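Local coordinates for DUF72 domain-containing protein (Thermotoga maritima, PDB 1VPQ) that is of unknown function but folds as a TIM barrel and may bind an anionic ligand in a pocket at its strand ends, at residues E54-Y59 against T82-G87; L120-A125 against P149-V154; R219-Y224 against N252-Q257. All coordinates share one frame; numbering follows the deposited sequence.

Contact 1. Residues E54-Y59 against T82-G87. With SO4 (sulfate ion), chain B.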
# COMPACT_ATOMS: atom_id res chain seq x y z
N GLU A 54 -1.10 -3.16 5.35
CA GLU A 54 -0.80 -1.78 4.99
C GLU A 54 -1.80 -0.86 5.68
O GLU A 54 -3.00 -1.03 5.54
CB GLU A 54 -0.91 -1.63 3.48
CG GLU A 54 -0.62 -0.25 2.93
CD GLU A 54 -0.99 -0.14 1.47
OE1 GLU A 54 -2.19 0.10 1.20
OE2 GLU A 54 -0.09 -0.31 0.61
N LEU A 55 -1.29 0.14 6.41
CA LEU A 55 -2.13 0.99 7.25
C LEU A 55 -2.12 2.48 6.87
O LEU A 55 -1.14 3.00 6.34
CB LEU A 55 -1.73 0.82 8.72
CG LEU A 55 -2.03 -0.57 9.29
CD1 LEU A 55 -1.31 -0.80 10.59
CD2 LEU A 55 -3.53 -0.78 9.47
N ASN A 56 -3.24 3.14 7.15
CA ASN A 56 -3.38 4.57 6.98
C ASN A 56 -4.09 5.14 8.20
O ASN A 56 -5.31 5.04 8.33
CB ASN A 56 -4.15 4.90 5.71
CG ASN A 56 -4.35 6.40 5.50
OD1 ASN A 56 -3.53 7.22 5.91
ND2 ASN A 56 -5.44 6.76 4.84
N PHE A 57 -3.31 5.73 9.10
CA PHE A 57 -3.83 6.26 10.35
C PHE A 57 -4.38 7.65 10.14
O PHE A 57 -3.65 8.56 9.76
CB PHE A 57 -2.74 6.29 11.42
CG PHE A 57 -2.16 4.95 11.71
CD1 PHE A 57 -2.82 4.06 12.54
CD2 PHE A 57 -0.96 4.56 11.13
CE1 PHE A 57 -2.28 2.81 12.81
CE2 PHE A 57 -0.42 3.32 11.39
CZ PHE A 57 -1.08 2.44 12.23
N THR A 58 -5.68 7.80 10.38
CA THR A 58 -6.32 9.10 10.35
C THR A 58 -7.16 9.21 11.62
O THR A 58 -7.07 8.36 12.51
CB THR A 58 -7.21 9.25 9.11
OG1 THR A 58 -8.38 8.45 9.26
CG2 THR A 58 -6.46 8.82 7.86
N TYR A 59 -7.97 10.26 11.71
CA TYR A 59 -8.91 10.43 12.83
C TYR A 59 -10.31 9.95 12.45
O TYR A 59 -11.25 10.12 13.22
CB TYR A 59 -8.95 11.88 13.26
CG TYR A 59 -7.58 12.51 13.36
CD1 TYR A 59 -6.83 12.41 14.53
CD2 TYR A 59 -7.03 13.20 12.27
CE1 TYR A 59 -5.57 12.99 14.63
CE2 TYR A 59 -5.77 13.78 12.36
CZ TYR A 59 -5.05 13.67 13.54
OH TYR A 59 -3.81 14.25 13.63
N THR A 82 3.22 -1.85 6.59
CA THR A 82 3.62 -0.67 5.83
C THR A 82 2.64 0.45 6.16
O THR A 82 1.51 0.19 6.59
CB THR A 82 3.59 -0.92 4.32
OG1 THR A 82 2.25 -1.25 3.92
CG2 THR A 82 4.54 -2.05 3.94
N VAL A 83 3.07 1.69 5.98
CA VAL A 83 2.28 2.84 6.43
C VAL A 83 2.23 3.93 5.37
O VAL A 83 3.24 4.23 4.74
CB VAL A 83 2.86 3.46 7.74
CG1 VAL A 83 1.83 4.35 8.43
CG2 VAL A 83 3.27 2.39 8.69
N LYS A 84 1.06 4.54 5.21
CA LYS A 84 0.91 5.71 4.35
C LYS A 84 1.45 6.96 5.06
O LYS A 84 1.20 7.16 6.25
CB LYS A 84 -0.55 5.92 3.95
CG LYS A 84 -1.00 5.08 2.78
CD LYS A 84 -2.32 5.59 2.22
CE LYS A 84 -2.66 4.93 0.89
NZ LYS A 84 -3.88 5.54 0.26
N THR A 85 2.16 7.80 4.31
CA THR A 85 2.58 9.13 4.78
C THR A 85 1.33 9.95 5.09
O THR A 85 0.23 9.60 4.63
CB THR A 85 3.39 9.93 3.72
OG1 THR A 85 2.57 10.20 2.58
CG2 THR A 85 4.66 9.19 3.29
N PRO A 86 1.48 11.05 5.85
CA PRO A 86 0.32 11.91 6.08
C PRO A 86 -0.26 12.43 4.76
O PRO A 86 0.46 12.49 3.75
CB PRO A 86 0.88 13.06 6.92
CG PRO A 86 2.13 12.53 7.52
CD PRO A 86 2.69 11.58 6.52
N GLY A 87 -1.55 12.75 4.77
CA GLY A 87 -2.26 13.22 3.59
C GLY A 87 -1.76 14.54 3.02
O GLY A 87 -1.85 14.76 1.82
S SO4 B . -5.64 4.31 -2.69
O1 SO4 B . -4.55 4.46 -3.65
O2 SO4 B . -6.30 5.58 -2.46
O3 SO4 B . -6.59 3.36 -3.23
O4 SO4 B . -5.09 3.84 -1.42
O HOH W 1 -0.63 6.98 8.18
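Leu55 is hydrogen-bonded at both its N and its O to the neighbouring strand: its N donates to Thr82 O at 2.8 Å and its O receives Lys84 N at 2.9 Å, the alternating pattern of parallel strands. Glu54 and Thr82 project from one face of this sheet, Leu55 and Val83 from the other. On the first face, the methylene chain of Glu54 lies against the threonine hydroxyl, CG to Thr82 OG1 being 3.2 Å. That hydroxyl stands between the backbone N and the carbonyl carbon of Thr82 (chi1 61°), which turns it to the glutamate. On the opposite face Val83 CG1 meets the edge of the Phe57 ring at CE2, 3.9 Å away, and a beta-branched residue suits the strand while giving the ring a compact apolar neighbour. Beyond the last bridge the backbones part, and a water spans them, accepting from Phe57 N at 3.1 Å and donating to Lys84 O at 2.7 Å. The extended chain of Lys84 passes Asn56, with CD 3.9 Å from Asn56 CG, and carries NZ to a hydrogen bond with sulfate O4 at 2.7 Å.

A second shell fixes these groups. Trp65 and Phe68 of the following helix 65-72 hold the Phe57 ring. Tyr201 OH bonds to both Thr82 OG1 and Glu54 OE2, while Glu54 OE1 reaches Ser19 and makes a salt bridge with Arg203; Gln126 is a further partner of Lys84 NZ. Lysine suits the strand end because its length brings the ammonium group to the sulfate, which Arg157, Arg203 and Tyr220 also bind. Although that ion probably came from the crystallisation liquor, the gathering of positive groups beside a buried carboxylate is consistent with a polar pocket able to receive an anionic ligand.

Contact 2. Residues L120-A125 against P149-V154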
# COMPACT_ATOMS: atom_id res chain seq x y z
N LEU A 120 8.09 -2.00 11.03
CA LEU A 120 7.84 -1.21 9.84
C LEU A 120 8.78 -1.59 8.71
O LEU A 120 9.99 -1.43 8.83
CB LEU A 120 7.98 0.28 10.15
CG LEU A 120 7.73 1.23 8.97
CD1 LEU A 120 6.42 0.92 8.29
CD2 LEU A 120 7.74 2.68 9.42
N LYS A 121 8.20 -2.06 7.61
CA LYS A 121 8.96 -2.52 6.44
C LYS A 121 9.12 -1.44 5.36
O LYS A 121 10.11 -1.44 4.63
CB LYS A 121 8.29 -3.76 5.83
CG LYS A 121 8.37 -5.03 6.67
CD LYS A 121 9.75 -5.65 6.65
CE LYS A 121 9.70 -7.16 6.83
NZ LYS A 121 11.06 -7.74 6.96
N MET A 122 8.14 -0.55 5.26
CA MET A 122 8.09 0.44 4.17
C MET A 122 7.07 1.54 4.45
O MET A 122 6.03 1.30 5.06
CB MET A 122 7.73 -0.27 2.86
CG MET A 122 7.79 0.57 1.58
SD MET A 122 9.43 0.80 0.89
CE MET A 122 10.05 -0.86 0.65
N THR A 123 7.40 2.76 4.00
CA THR A 123 6.46 3.88 4.04
C THR A 123 5.98 4.19 2.62
O THR A 123 6.77 4.20 1.68
CB THR A 123 7.09 5.13 4.69
OG1 THR A 123 7.37 4.84 6.07
CG2 THR A 123 6.15 6.33 4.64
N LEU A 124 4.68 4.41 2.48
CA LEU A 124 4.06 4.58 1.17
C LEU A 124 3.60 6.02 0.96
O LEU A 124 2.84 6.57 1.77
CB LEU A 124 2.85 3.65 1.02
CG LEU A 124 2.04 3.77 -0.27
CD1 LEU A 124 2.82 3.28 -1.49
CD2 LEU A 124 0.72 3.03 -0.15
N ALA A 125 4.06 6.61 -0.14
CA ALA A 125 3.55 7.90 -0.59
C ALA A 125 2.76 7.68 -1.87
O ALA A 125 3.33 7.49 -2.94
CB ALA A 125 4.71 8.87 -0.83
N PRO A 149 14.58 9.69 5.76
CA PRO A 149 15.73 8.81 5.48
C PRO A 149 15.50 7.29 5.58
O PRO A 149 16.48 6.55 5.63
CB PRO A 149 16.73 9.23 6.56
CG PRO A 149 15.86 9.51 7.73
CD PRO A 149 14.56 10.09 7.18
N TYR A 150 14.25 6.83 5.62
CA TYR A 150 13.98 5.41 5.76
C TYR A 150 13.31 4.87 4.52
O TYR A 150 13.02 5.62 3.59
CB TYR A 150 13.12 5.15 7.00
CG TYR A 150 13.75 5.70 8.25
CD1 TYR A 150 15.00 5.25 8.67
CD2 TYR A 150 13.13 6.69 9.00
CE1 TYR A 150 15.60 5.75 9.80
CE2 TYR A 150 13.73 7.20 10.14
CZ TYR A 150 14.97 6.73 10.53
OH TYR A 150 15.57 7.22 11.66
N GLU A 151 13.07 3.56 4.49
CA GLU A 151 12.54 2.90 3.30
C GLU A 151 11.27 3.59 2.80
O GLU A 151 10.27 3.64 3.51
CB GLU A 151 12.29 1.41 3.57
CG GLU A 151 13.55 0.55 3.59
CD GLU A 151 14.14 0.30 2.21
OE1 GLU A 151 13.55 0.75 1.20
OE2 GLU A 151 15.21 -0.35 2.12
N LEU A 152 11.35 4.11 1.58
CA LEU A 152 10.26 4.85 0.93
C LEU A 152 9.84 4.21 -0.40
O LEU A 152 10.68 3.73 -1.17
CB LEU A 152 10.70 6.30 0.68
CG LEU A 152 9.61 7.28 0.24
CD1 LEU A 152 8.57 7.49 1.34
CD2 LEU A 152 10.21 8.61 -0.16
N ALA A 153 8.53 4.22 -0.65
CA ALA A 153 7.93 3.78 -1.91
C ALA A 153 6.91 4.79 -2.39
O ALA A 153 6.20 5.41 -1.59
CB ALA A 153 7.27 2.41 -1.76
N VAL A 154 6.84 4.95 -3.72
CA VAL A 154 5.94 5.93 -4.34
C VAL A 154 5.04 5.29 -5.41
O VAL A 154 5.50 4.49 -6.24
CB VAL A 154 6.73 7.14 -4.95
CG1 VAL A 154 5.83 8.00 -5.85
CG2 VAL A 154 7.33 8.02 -3.83
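Glu151 meets strand 120-126 before regular pairing begins, its CB resting 3.7 Å from Lys121 O. Its side chain bends back at chi2 (-74°), which brings OE1 to 3.9 Å from Met122 CE, so that the methionine methyl lies by the carboxylate. Its backbone O accepts Thr123 N at 3.0 Å, a bond in which the donor is tilted 29° from the carbonyl plane. Leu152 comes next, paired with Thr123; its CD1 branch leans on Thr123 O at 3.8 Å, on the sheet face where Thr123 OG1 bonds to Tyr148 OH. This is the parallel pairing of a beta-alpha-beta unit, strand 120-126, helix 135-147 and strand 152-155, the repeating element of a TIM barrel. Ala153 points to the opposite face, into the barrel. Its N donates to Thr123 O at 2.9 Å, and its O takes Ala125 N in a nearly straight bond of 2.8 Å (N-H...O 174°). The single methyl of Ala153 suits its place because the bent Met122 side chain lies against it, SD being 3.8 Å from CB, and Thr176 and Val178 of strand 176-181 touch that methyl too. Tyr199 and Tyr201 pack on Met122 as well. Val154 returns to the face of Leu152: its CG2 branch touches Ala125 CB at 4.1 Å, a methyl-to-methyl contact in which the small alanine lies beside its branched neighbour without crowding, while Phe127 and Ile175 reach the valine from adjoining loops.

Contact 3. Residues R219-Y224 against N252-Q257. With SO4 (sulfate ion), chain C; SO4 (sulfate ion), chain B.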
# COMPACT_ATOMS: atom_id res chain seq x y z
N ARG A 219 -16.08 2.54 -5.26
CA ARG A 219 -15.02 2.61 -6.26
C ARG A 219 -14.17 1.33 -6.33
O ARG A 219 -13.74 0.91 -7.42
CB ARG A 219 -14.12 3.81 -5.95
CG ARG A 219 -12.80 3.76 -6.65
CD ARG A 219 -11.82 4.75 -6.07
NE ARG A 219 -11.89 6.05 -6.73
CZ ARG A 219 -10.96 6.99 -6.62
NH1 ARG A 219 -9.88 6.78 -5.87
NH2 ARG A 219 -11.11 8.14 -7.25
N TYR A 220 -13.93 0.72 -5.16
CA TYR A 220 -13.12 -0.50 -5.04
C TYR A 220 -13.95 -1.79 -5.06
O TYR A 220 -13.44 -2.87 -4.75
CB TYR A 220 -12.27 -0.44 -3.77
CG TYR A 220 -11.36 0.76 -3.69
CD1 TYR A 220 -10.11 0.77 -4.32
CD2 TYR A 220 -11.74 1.89 -2.98
CE1 TYR A 220 -9.27 1.89 -4.24
CE2 TYR A 220 -10.92 3.01 -2.89
CZ TYR A 220 -9.69 3.01 -3.53
OH TYR A 220 -8.88 4.12 -3.44
N ASP A 221 -15.22 -1.68 -5.45
CA ASP A 221 -16.06 -2.87 -5.61
C ASP A 221 -15.63 -3.65 -6.85
O ASP A 221 -16.05 -3.36 -7.97
CB ASP A 221 -17.54 -2.49 -5.69
CG ASP A 221 -18.44 -3.70 -5.81
OD1 ASP A 221 -17.97 -4.83 -5.59
OD2 ASP A 221 -19.64 -3.51 -6.12
N TYR A 222 -14.77 -4.63 -6.62
CA TYR A 222 -14.26 -5.50 -7.68
C TYR A 222 -13.68 -6.77 -7.07
O TYR A 222 -13.11 -6.73 -5.99
CB TYR A 222 -13.19 -4.78 -8.48
CG TYR A 222 -12.77 -5.51 -9.73
CD1 TYR A 222 -13.46 -5.32 -10.92
CD2 TYR A 222 -11.68 -6.36 -9.74
CE1 TYR A 222 -13.08 -5.98 -12.08
CE2 TYR A 222 -11.29 -7.04 -10.90
CZ TYR A 222 -11.99 -6.84 -12.07
OH TYR A 222 -11.63 -7.48 -13.22
N LEU A 223 -13.87 -7.89 -7.77
CA LEU A 223 -13.32 -9.18 -7.35
C LEU A 223 -12.52 -9.77 -8.50
O LEU A 223 -13.10 -10.23 -9.49
CB LEU A 223 -14.43 -10.14 -6.92
CG LEU A 223 -13.99 -11.51 -6.36
CD1 LEU A 223 -13.42 -11.39 -4.95
CD2 LEU A 223 -15.15 -12.48 -6.36
N TYR A 224 -11.20 -9.77 -8.37
CA TYR A 224 -10.33 -10.36 -9.38
C TYR A 224 -10.71 -11.82 -9.65
O TYR A 224 -10.96 -12.59 -8.73
CB TYR A 224 -8.87 -10.30 -8.94
CG TYR A 224 -8.22 -8.94 -9.05
CD1 TYR A 224 -7.68 -8.50 -10.26
CD2 TYR A 224 -8.12 -8.09 -7.94
CE1 TYR A 224 -7.06 -7.27 -10.37
CE2 TYR A 224 -7.51 -6.84 -8.05
CZ TYR A 224 -6.98 -6.44 -9.27
OH TYR A 224 -6.39 -5.21 -9.39
N ASN A 252 -9.05 -3.68 -2.94
CA ASN A 252 -10.46 -3.80 -3.33
C ASN A 252 -11.28 -4.32 -2.17
O ASN A 252 -11.89 -5.38 -2.26
CB ASN A 252 -10.62 -4.69 -4.56
CG ASN A 252 -10.00 -6.08 -4.39
OD1 ASN A 252 -8.90 -6.22 -3.87
ND2 ASN A 252 -10.70 -7.10 -4.86
N CYS A 253 -11.29 -3.56 -1.07
CA CYS A 253 -11.73 -4.05 0.24
C CYS A 253 -13.24 -4.05 0.45
O CYS A 253 -13.72 -4.53 1.47
CB CYS A 253 -11.04 -3.25 1.36
SG CYS A 253 -9.24 -3.59 1.58
N TYR A 254 -13.97 -3.51 -0.52
CA TYR A 254 -15.44 -3.47 -0.45
C TYR A 254 -16.00 -4.89 -0.28
O TYR A 254 -15.81 -5.75 -1.15
CB TYR A 254 -16.01 -2.82 -1.71
CG TYR A 254 -17.52 -2.64 -1.73
CD1 TYR A 254 -18.12 -1.54 -1.12
CD2 TYR A 254 -18.33 -3.54 -2.41
CE1 TYR A 254 -19.52 -1.36 -1.15
CE2 TYR A 254 -19.72 -3.37 -2.45
CZ TYR A 254 -20.31 -2.28 -1.82
OH TYR A 254 -21.67 -2.11 -1.86
N LYS A 255 -16.67 -5.12 0.85
CA LYS A 255 -17.30 -6.41 1.17
C LYS A 255 -16.34 -7.61 1.17
O LYS A 255 -16.71 -8.73 0.81
CB LYS A 255 -18.50 -6.66 0.25
CG LYS A 255 -19.65 -5.69 0.47
CD LYS A 255 -20.80 -5.97 -0.50
CE LYS A 255 -22.02 -5.07 -0.26
NZ LYS A 255 -23.19 -5.84 0.22
N GLY A 256 -15.10 -7.37 1.60
CA GLY A 256 -14.14 -8.45 1.84
C GLY A 256 -13.51 -9.04 0.59
O GLY A 256 -12.80 -10.04 0.67
N GLN A 257 -13.74 -8.41 -0.56
CA GLN A 257 -13.23 -8.89 -1.83
C GLN A 257 -11.71 -8.93 -1.82
O GLN A 257 -11.11 -9.89 -2.30
CB GLN A 257 -13.78 -8.03 -2.98
CG GLN A 257 -15.23 -8.39 -3.30
CD GLN A 257 -15.97 -7.37 -4.14
OE1 GLN A 257 -15.88 -6.17 -3.91
NE2 GLN A 257 -16.76 -7.86 -5.10
S SO4 C . -7.76 9.93 -6.74
O1 SO4 C . -7.48 9.71 -5.32
O2 SO4 C . -8.86 10.87 -6.90
O3 SO4 C . -6.59 10.50 -7.38
O4 SO4 C . -8.11 8.68 -7.39
S SO4 B . -5.64 4.31 -2.69
O1 SO4 B . -4.55 4.46 -3.65
O2 SO4 B . -6.30 5.58 -2.46
O3 SO4 B . -6.59 3.36 -3.23
O4 SO4 B . -5.09 3.84 -1.42
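Tyr220 and Asn252 bring two irregular backbones to their nearest pairing, CA to CA 4.6 Å; Leu223 and Gln257 keep the chains side by side farther on, without any strand bridge. The join between them is made by a side chain: Asn252 ND2 donates to Tyr222 O at 2.7 Å in a straight bond (179°), the acceptor lying in the plane of the Asn252 amide. With chi1 at 55°, CG is tucked over the backbone of its own residue, and the amide faces the other loop. Asparagine suits this spot because the same ND2 also bonds Asn261 OD1. The Asp221 carboxylate lies obliquely by the Tyr254 ring, its CG 3.4 Å from Tyr254 CD2. Gln257 rests its CB 3.3 Å from Tyr222 O, and its CG meets Leu223 CD1 at 3.9 Å. An alanine here would lack everything past CB and would probably open a gap beside the Leu223 side chain. Gly256, at a positive phi that favours glycine, is the N-cap of helix 257-270. Arg219 NH1 and NH2 make weak hydrogen bonds to O4 of one sulfate, while the Tyr220 hydroxyl points to another. Both loops follow barrel strands, 199-204 and 245-250; Ala258 of helix 257-270 touches Asn252, Ile260 and Asn261 touch Leu223, and helix 226-240 packs Leu229 and Leu232 on Tyr224, whose hydroxyl bonds Asp181 at the end of strand 176-181.

The three contacts come in series along the chain. Contacts 1 and 2 are neighbours in one parallel sheet, their centres 11 Å apart: strands 80-84 and 120-126 lie side by side and are joined by probable backbone hydrogen bonds, Val83 O with Leu124 N and Thr85 N with Leu124 O, so that strands 52-55 to 152-155 form one continuous arc of the barrel wall. Contact 3 lies in the loops beyond strands 199-204 and 245-250, its centre about 20 Å from that of contact 1 and 25 Å from that of contact 2. A single sulfate, touched by Lys84 and Tyr220, lies between contacts 1 and 3, whose nearest atoms are about 6 Å apart, in the probable pocket at the strand ends.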